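Local coordinates for protein glycoside hydrolase YxiA (Bacillus licheniformis, PDB 3LV4) that probably hydrolyses arabinan-type glycosidic linkages in L-arabinan degradation, as a calcium-binding family 43 glycoside hydrolase, at residues L206-T211 and A294-K299; Y213-M218 and V233-N238. One frame throughout, in Å; residues are numbered along the deposited sequence.

Overall arrangement
Both contacts involve the blade built on strands 200-208, 213-220, 230-236 and 272-280 of the family 43 propeller. Contact 2 lies within that blade, as the hairpin of its second and third strands, and is largely buried. Contact 1, about 12 Å away between centres, is partly buried and joins the blade's first strand to the first strand of the next blade. The chemistry follows the place: backbone hydrogen bonds and a cationic stack in contact 2, against apolar and aromatic packing, without hydrogen bonds, across contact 1. The two are coupled directly, since L206 O and H208 N probably bond to Y215 N and Y213 O, and the ring of Y207 meets that of Y214.

Contact 1 (L206-T211 and A294-K299); sequences LYHPET and AFYDEK
H208 ND1 accepts the backbone N-H of E210 (N to ND1 3.0 Å, N-H...acceptor angle 151°), the donor being tilted somewhat from the imidazole plane. This bond ties the ring to the backbone two residues on, and across the contact the same imidazole offers its face to the edge of Y296. The pair is T-shaped, with centroids 5.1 Å apart and planes at 63°, and the CD1-CE1 side of the tyrosine leads: CE1 stands 3.9 Å from H208 NE2. P209 meets the same phenol in another way. Its CD sits over the centre of the Y296 ring, 3.8 Å from the centroid, in a CH-pi contact, while its CG reaches Y296 CE2 at 3.5 Å. With CG turned anti to the backbone N (chi1 171°), Y296 extends its ring across the gap to both partners. Replacing Y296 with an alanine would probably open a gap between the two strands, leaving the proline without its aromatic platform and the H208 face without the ring edge against it. Farther back, L206 sets its two methyls against the opposing strand: CD2 lies 3.8 Å from A294 CB, and CD1 is 4.3 Å from Y296 CB. S303, on strand 303-310, touches both H208 and Y296. The strand axes run in roughly the same direction 7.6 Å apart, with no hydrogen bond between the segments, so packing led by side chains joins them at this seam between adjacent blades of the five-bladed beta-propeller characteristic of family 43.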
loop_
_atom_site.group_PDB
_atom_site.type_symbol
_atom_site.label_atom_id
_atom_site.label_comp_id
_atom_site.label_asym_id
_atom_site.label_seq_id
_atom_site.Cartn_x
_atom_site.Cartn_y
_atom_site.Cartn_z
ATOM N N LEU A 206 -2.829 -8.919 -1.949
ATOM C CA LEU A 206 -3.920 -8.990 -2.920
ATOM C C LEU A 206 -3.657 -10.052 -3.987
ATOM O O LEU A 206 -2.604 -10.049 -4.635
ATOM C CB LEU A 206 -4.129 -7.630 -3.603
ATOM C CG LEU A 206 -5.322 -7.623 -4.565
ATOM C CD1 LEU A 206 -6.610 -7.748 -3.757
ATOM C CD2 LEU A 206 -5.361 -6.381 -5.434
ATOM N N TYR A 207 -4.622 -10.948 -4.174
ATOM C CA TYR A 207 -4.565 -11.954 -5.230
ATOM C C TYR A 207 -5.122 -11.397 -6.533
ATOM O O TYR A 207 -6.124 -10.690 -6.533
ATOM C CB TYR A 207 -5.392 -13.172 -4.823
ATOM C CG TYR A 207 -5.373 -14.316 -5.818
ATOM C CD1 TYR A 207 -6.454 -14.551 -6.666
ATOM C CD2 TYR A 207 -4.282 -15.179 -5.895
ATOM C CE1 TYR A 207 -6.440 -15.620 -7.568
ATOM C CE2 TYR A 207 -4.267 -16.241 -6.784
ATOM C CZ TYR A 207 -5.342 -16.457 -7.616
ATOM O OH TYR A 207 -5.308 -17.518 -8.501
ATOM N N HIS A 208 -4.482 -11.713 -7.649
ATOM C CA HIS A 208 -5.066 -11.365 -8.944
ATOM C C HIS A 208 -5.364 -12.637 -9.718
ATOM O O HIS A 208 -4.469 -13.458 -9.931
ATOM C CB HIS A 208 -4.153 -10.455 -9.759
ATOM C CG HIS A 208 -4.862 -9.769 -10.889
ATOM N ND1 HIS A 208 -5.203 -10.418 -12.053
ATOM C CD2 HIS A 208 -5.311 -8.497 -11.014
ATOM C CE1 HIS A 208 -5.830 -9.569 -12.858
ATOM N NE2 HIS A 208 -5.911 -8.402 -12.250
ATOM N N PRO A 209 -6.632 -12.816 -10.124
ATOM C CA PRO A 209 -7.069 -14.058 -10.778
ATOM C C PRO A 209 -6.468 -14.283 -12.166
ATOM O O PRO A 209 -6.450 -15.428 -12.627
ATOM C CB PRO A 209 -8.592 -13.883 -10.910
ATOM C CG PRO A 209 -8.948 -12.724 -10.082
ATOM C CD PRO A 209 -7.741 -11.868 -9.926
ATOM N N GLU A 210 -6.002 -13.231 -12.835
ATOM C CA GLU A 210 -5.430 -13.404 -14.178
ATOM C C GLU A 210 -4.013 -13.956 -14.144
ATOM O O GLU A 210 -3.651 -14.813 -14.943
ATOM C CB GLU A 210 -5.427 -12.091 -14.955
ATOM C CG GLU A 210 -6.769 -11.702 -15.516
ATOM C CD GLU A 210 -6.651 -10.558 -16.498
ATOM O OE1 GLU A 210 -6.571 -10.820 -17.722
ATOM O OE2 GLU A 210 -6.620 -9.395 -16.041
ATOM N N THR A 211 -3.204 -13.446 -13.225
ATOM C CA THR A 211 -1.818 -13.882 -13.115
ATOM C C THR A 211 -1.675 -15.034 -12.122
ATOM O O THR A 211 -0.682 -15.765 -12.155
ATOM C CB THR A 211 -0.907 -12.738 -12.643
ATOM O OG1 THR A 211 -1.289 -12.349 -11.321
ATOM C CG2 THR A 211 -1.002 -11.542 -13.575
ATOM N N ALA A 294 -5.466 -2.366 -1.314
ATOM C CA ALA A 294 -5.704 -2.584 -2.734
ATOM C C ALA A 294 -6.962 -3.415 -2.892
ATOM O O ALA A 294 -7.327 -4.184 -1.999
ATOM C CB ALA A 294 -4.505 -3.262 -3.380
ATOM N N PHE A 295 -7.636 -3.243 -4.022
ATOM C CA PHE A 295 -8.941 -3.841 -4.233
ATOM C C PHE A 295 -9.004 -4.366 -5.648
ATOM O O PHE A 295 -8.616 -3.668 -6.590
ATOM C CB PHE A 295 -10.027 -2.774 -4.030
ATOM C CG PHE A 295 -11.423 -3.298 -4.124
ATOM C CD1 PHE A 295 -12.028 -3.888 -3.013
ATOM C CD2 PHE A 295 -12.150 -3.173 -5.299
ATOM C CE1 PHE A 295 -13.320 -4.361 -3.079
ATOM C CE2 PHE A 295 -13.451 -3.652 -5.372
ATOM C CZ PHE A 295 -14.036 -4.245 -4.261
ATOM N N TYR A 296 -9.472 -5.603 -5.789
ATOM C CA TYR A 296 -9.775 -6.173 -7.094
ATOM C C TYR A 296 -11.294 -6.306 -7.260
ATOM O O TYR A 296 -11.971 -6.911 -6.425
ATOM C CB TYR A 296 -9.086 -7.533 -7.282
ATOM C CG TYR A 296 -9.562 -8.244 -8.526
ATOM C CD1 TYR A 296 -9.105 -7.866 -9.776
ATOM C CD2 TYR A 296 -10.491 -9.279 -8.449
ATOM C CE1 TYR A 296 -9.557 -8.497 -10.923
ATOM C CE2 TYR A 296 -10.941 -9.918 -9.587
ATOM C CZ TYR A 296 -10.474 -9.520 -10.823
ATOM O OH TYR A 296 -10.929 -10.149 -11.962
ATOM N N ASP A 297 -11.827 -5.723 -8.332
ATOM C CA ASP A 297 -13.272 -5.727 -8.580
ATOM C C ASP A 297 -13.626 -6.855 -9.552
ATOM O O ASP A 297 -13.319 -6.768 -10.736
ATOM C CB ASP A 297 -13.696 -4.366 -9.147
ATOM C CG ASP A 297 -15.203 -4.234 -9.323
ATOM O OD1 ASP A 297 -15.883 -5.254 -9.526
ATOM O OD2 ASP A 297 -15.708 -3.095 -9.271
ATOM N N GLU A 298 -14.263 -7.909 -9.040
ATOM C CA GLU A 298 -14.589 -9.093 -9.834
ATOM C C GLU A 298 -15.474 -8.751 -11.022
ATOM O O GLU A 298 -15.350 -9.345 -12.084
ATOM C CB GLU A 298 -15.311 -10.139 -8.978
ATOM C CG GLU A 298 -14.463 -10.813 -7.920
ATOM C CD GLU A 298 -15.222 -11.922 -7.204
ATOM O OE1 GLU A 298 -16.368 -11.673 -6.763
ATOM O OE2 GLU A 298 -14.677 -13.044 -7.086
ATOM N N LYS A 299 -16.379 -7.800 -10.831
ATOM C CA LYS A 299 -17.337 -7.450 -11.876
ATOM C C LYS A 299 -16.667 -6.770 -13.068
ATOM O O LYS A 299 -16.936 -7.116 -14.222
ATOM C CB LYS A 299 -18.433 -6.551 -11.309
ATOM C CG LYS A 299 -19.467 -6.113 -12.332
ATOM C CD LYS A 299 -20.539 -5.249 -11.681
ATOM C CE LYS A 299 -21.484 -4.658 -12.717
ATOM N NZ LYS A 299 -22.440 -3.689 -12.106
#

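Contact 2 (Y213-M218 and V233-N238); sequences YYYLYM and VARSKN
The hairpin of strands 213-220 and 230-236 supplies this contact, an antiparallel pairing within one propeller blade. Y214 and S236 form a hydrogen-bonded pair (Y214 N to S236 O 2.8 Å; S236 N to Y214 O 3.0 Å), as do L216 and A234. At the hairpin's open end Y213 is clasped between two cations. The R235 guanidinium lies flat on one face of its ring, centres 4.0 Å apart and planes at 3°, and R235 CD sits over the ring centre. Against the opposite face K237, bent at chi2 (-67°), folds back to bring CE 3.5 Å from Y213 CZ and NZ 3.8 Å from the ring centroid. R235 NH1 also bonds to Q330 O, which is likely to hold the stack in place. V233 CG2 makes a CH-pi contact over one face of Y217, 3.9 Å from the ring centroid, and touches Y215 CB; the Y215 hydroxyl bonds to G331 O and T211 OG1. On the other sheet face CE of M218, a selenomethionine, meets A234 CB at 3.9 Å. M218 lies about 7 Å, side chain to side chain, from E201, the predicted proton donor, placing this end near the probable catalytic centre of a GH43 beta-propeller.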
loop_
_atom_site.group_PDB
_atom_site.type_symbol
_atom_site.label_atom_id
_atom_site.label_comp_id
_atom_site.label_asym_id
_atom_site.label_seq_id
_atom_site.Cartn_x
_atom_site.Cartn_y
_atom_site.Cartn_z
ATOM N N TYR A 213 -1.082 -14.801 -9.012
ATOM C CA TYR A 213 -0.125 -14.461 -7.962
ATOM C C TYR A 213 -0.812 -13.729 -6.825
ATOM O O TYR A 213 -1.764 -12.958 -7.045
ATOM C CB TYR A 213 0.972 -13.539 -8.488
ATOM C CG TYR A 213 2.027 -14.217 -9.321
ATOM C CD1 TYR A 213 3.071 -14.919 -8.726
ATOM C CD2 TYR A 213 2.001 -14.126 -10.706
ATOM C CE1 TYR A 213 4.047 -15.526 -9.501
ATOM C CE2 TYR A 213 2.966 -14.732 -11.481
ATOM C CZ TYR A 213 3.984 -15.427 -10.879
ATOM O OH TYR A 213 4.946 -16.018 -11.668
ATOM N N TYR A 214 -0.317 -13.974 -5.614
ATOM C CA TYR A 214 -0.569 -13.095 -4.486
ATOM C C TYR A 214 0.501 -12.002 -4.511
ATOM O O TYR A 214 1.694 -12.290 -4.655
ATOM C CB TYR A 214 -0.504 -13.862 -3.160
ATOM C CG TYR A 214 -1.597 -14.892 -3.028
ATOM C CD1 TYR A 214 -1.443 -16.168 -3.565
ATOM C CD2 TYR A 214 -2.783 -14.589 -2.380
ATOM C CE1 TYR A 214 -2.433 -17.112 -3.458
ATOM C CE2 TYR A 214 -3.793 -15.528 -2.266
ATOM C CZ TYR A 214 -3.610 -16.790 -2.808
ATOM O OH TYR A 214 -4.605 -17.731 -2.703
ATOM N N TYR A 215 0.068 -10.751 -4.395
ATOM C CA TYR A 215 0.995 -9.624 -4.330
ATOM C C TYR A 215 1.110 -9.069 -2.925
ATOM O O TYR A 215 0.116 -8.647 -2.324
ATOM C CB TYR A 215 0.588 -8.520 -5.313
ATOM C CG TYR A 215 0.607 -9.016 -6.732
ATOM C CD1 TYR A 215 1.752 -8.904 -7.514
ATOM C CD2 TYR A 215 -0.511 -9.636 -7.282
ATOM C CE1 TYR A 215 1.776 -9.385 -8.814
ATOM C CE2 TYR A 215 -0.493 -10.123 -8.579
ATOM C CZ TYR A 215 0.648 -9.992 -9.338
ATOM O OH TYR A 215 0.657 -10.476 -10.623
ATOM N N LEU A 216 2.335 -9.080 -2.409
ATOM C CA LEU A 216 2.627 -8.487 -1.111
ATOM C C LEU A 216 3.034 -7.034 -1.305
ATOM O O LEU A 216 4.153 -6.747 -1.744
ATOM C CB LEU A 216 3.748 -9.258 -0.418
ATOM C CG LEU A 216 4.320 -8.661 0.870
ATOM C CD1 LEU A 216 3.237 -8.581 1.959
ATOM C CD2 LEU A 216 5.501 -9.511 1.333
ATOM N N TYR A 217 2.108 -6.123 -1.009
ATOM C CA TYR A 217 2.408 -4.703 -0.981
ATOM C C TYR A 217 2.963 -4.354 0.387
ATOM O O TYR A 217 2.607 -4.978 1.389
ATOM C CB TYR A 217 1.150 -3.872 -1.263
ATOM C CG TYR A 217 0.640 -4.033 -2.671
ATOM C CD1 TYR A 217 -0.267 -5.034 -2.994
ATOM C CD2 TYR A 217 1.073 -3.187 -3.685
ATOM C CE1 TYR A 217 -0.738 -5.179 -4.285
ATOM C CE2 TYR A 217 0.614 -3.325 -4.977
ATOM C CZ TYR A 217 -0.285 -4.322 -5.273
ATOM O OH TYR A 217 -0.736 -4.455 -6.558
HETATM N N MSE A 218 3.849 -3.365 0.421
HETATM C CA MSE A 218 4.441 -2.912 1.664
HETATM C C MSE A 218 5.018 -1.524 1.472
HETATM O O MSE A 218 5.230 -1.077 0.340
HETATM C CB MSE A 218 5.525 -3.886 2.125
HETATM C CG MSE A 218 6.494 -4.252 1.053
HETATM SE SE MSE A 218 7.420 -5.935 1.446
HETATM C CE MSE A 218 7.921 -6.368 -0.402
ATOM N N VAL A 233 6.314 -3.830 -3.962
ATOM C CA VAL A 233 5.530 -5.047 -4.092
ATOM C C VAL A 233 6.441 -6.235 -4.398
ATOM O O VAL A 233 7.540 -6.074 -4.960
ATOM C CB VAL A 233 4.431 -4.873 -5.171
ATOM C CG1 VAL A 233 5.057 -4.745 -6.575
ATOM C CG2 VAL A 233 3.399 -6.006 -5.101
ATOM N N ALA A 234 5.991 -7.418 -3.983
ATOM C CA ALA A 234 6.659 -8.673 -4.272
ATOM C C ALA A 234 5.544 -9.672 -4.542
ATOM O O ALA A 234 4.373 -9.367 -4.296
ATOM C CB ALA A 234 7.508 -9.113 -3.074
ATOM N N ARG A 235 5.869 -10.853 -5.052
ATOM C CA ARG A 235 4.797 -11.790 -5.391
ATOM C C ARG A 235 5.136 -13.243 -5.071
ATOM O O ARG A 235 6.305 -13.616 -4.948
ATOM C CB ARG A 235 4.397 -11.657 -6.868
ATOM C CG ARG A 235 5.408 -12.260 -7.839
ATOM C CD ARG A 235 5.055 -11.935 -9.279
ATOM N NE ARG A 235 5.988 -12.579 -10.200
ATOM C CZ ARG A 235 5.927 -12.487 -11.523
ATOM N NH1 ARG A 235 4.973 -11.766 -12.107
ATOM N NH2 ARG A 235 6.827 -13.118 -12.266
ATOM N N SER A 236 4.090 -14.049 -4.945
ATOM C CA SER A 236 4.208 -15.469 -4.638
ATOM C C SER A 236 2.985 -16.189 -5.182
ATOM O O SER A 236 1.909 -15.610 -5.266
ATOM C CB SER A 236 4.272 -15.680 -3.119
ATOM O OG SER A 236 4.415 -17.058 -2.797
ATOM N N LYS A 237 3.141 -17.455 -5.545
ATOM C CA LYS A 237 1.981 -18.267 -5.892
ATOM C C LYS A 237 1.184 -18.670 -4.643
ATOM O O LYS A 237 0.054 -19.142 -4.754
ATOM C CB LYS A 237 2.394 -19.497 -6.708
ATOM C CG LYS A 237 2.900 -19.159 -8.115
ATOM C CD LYS A 237 1.794 -18.599 -9.006
ATOM C CE LYS A 237 2.249 -18.494 -10.468
ATOM N NZ LYS A 237 1.177 -17.928 -11.376
ATOM N N ASN A 238 1.770 -18.464 -3.463
ATOM C CA ASN A 238 1.104 -18.786 -2.195
ATOM C C ASN A 238 0.842 -17.551 -1.348
ATOM O O ASN A 238 1.643 -16.628 -1.347
ATOM C CB ASN A 238 1.955 -19.747 -1.372
ATOM C CG ASN A 238 2.502 -20.892 -2.197
ATOM O OD1 ASN A 238 3.713 -21.121 -2.235
ATOM N ND2 ASN A 238 1.617 -21.613 -2.860
#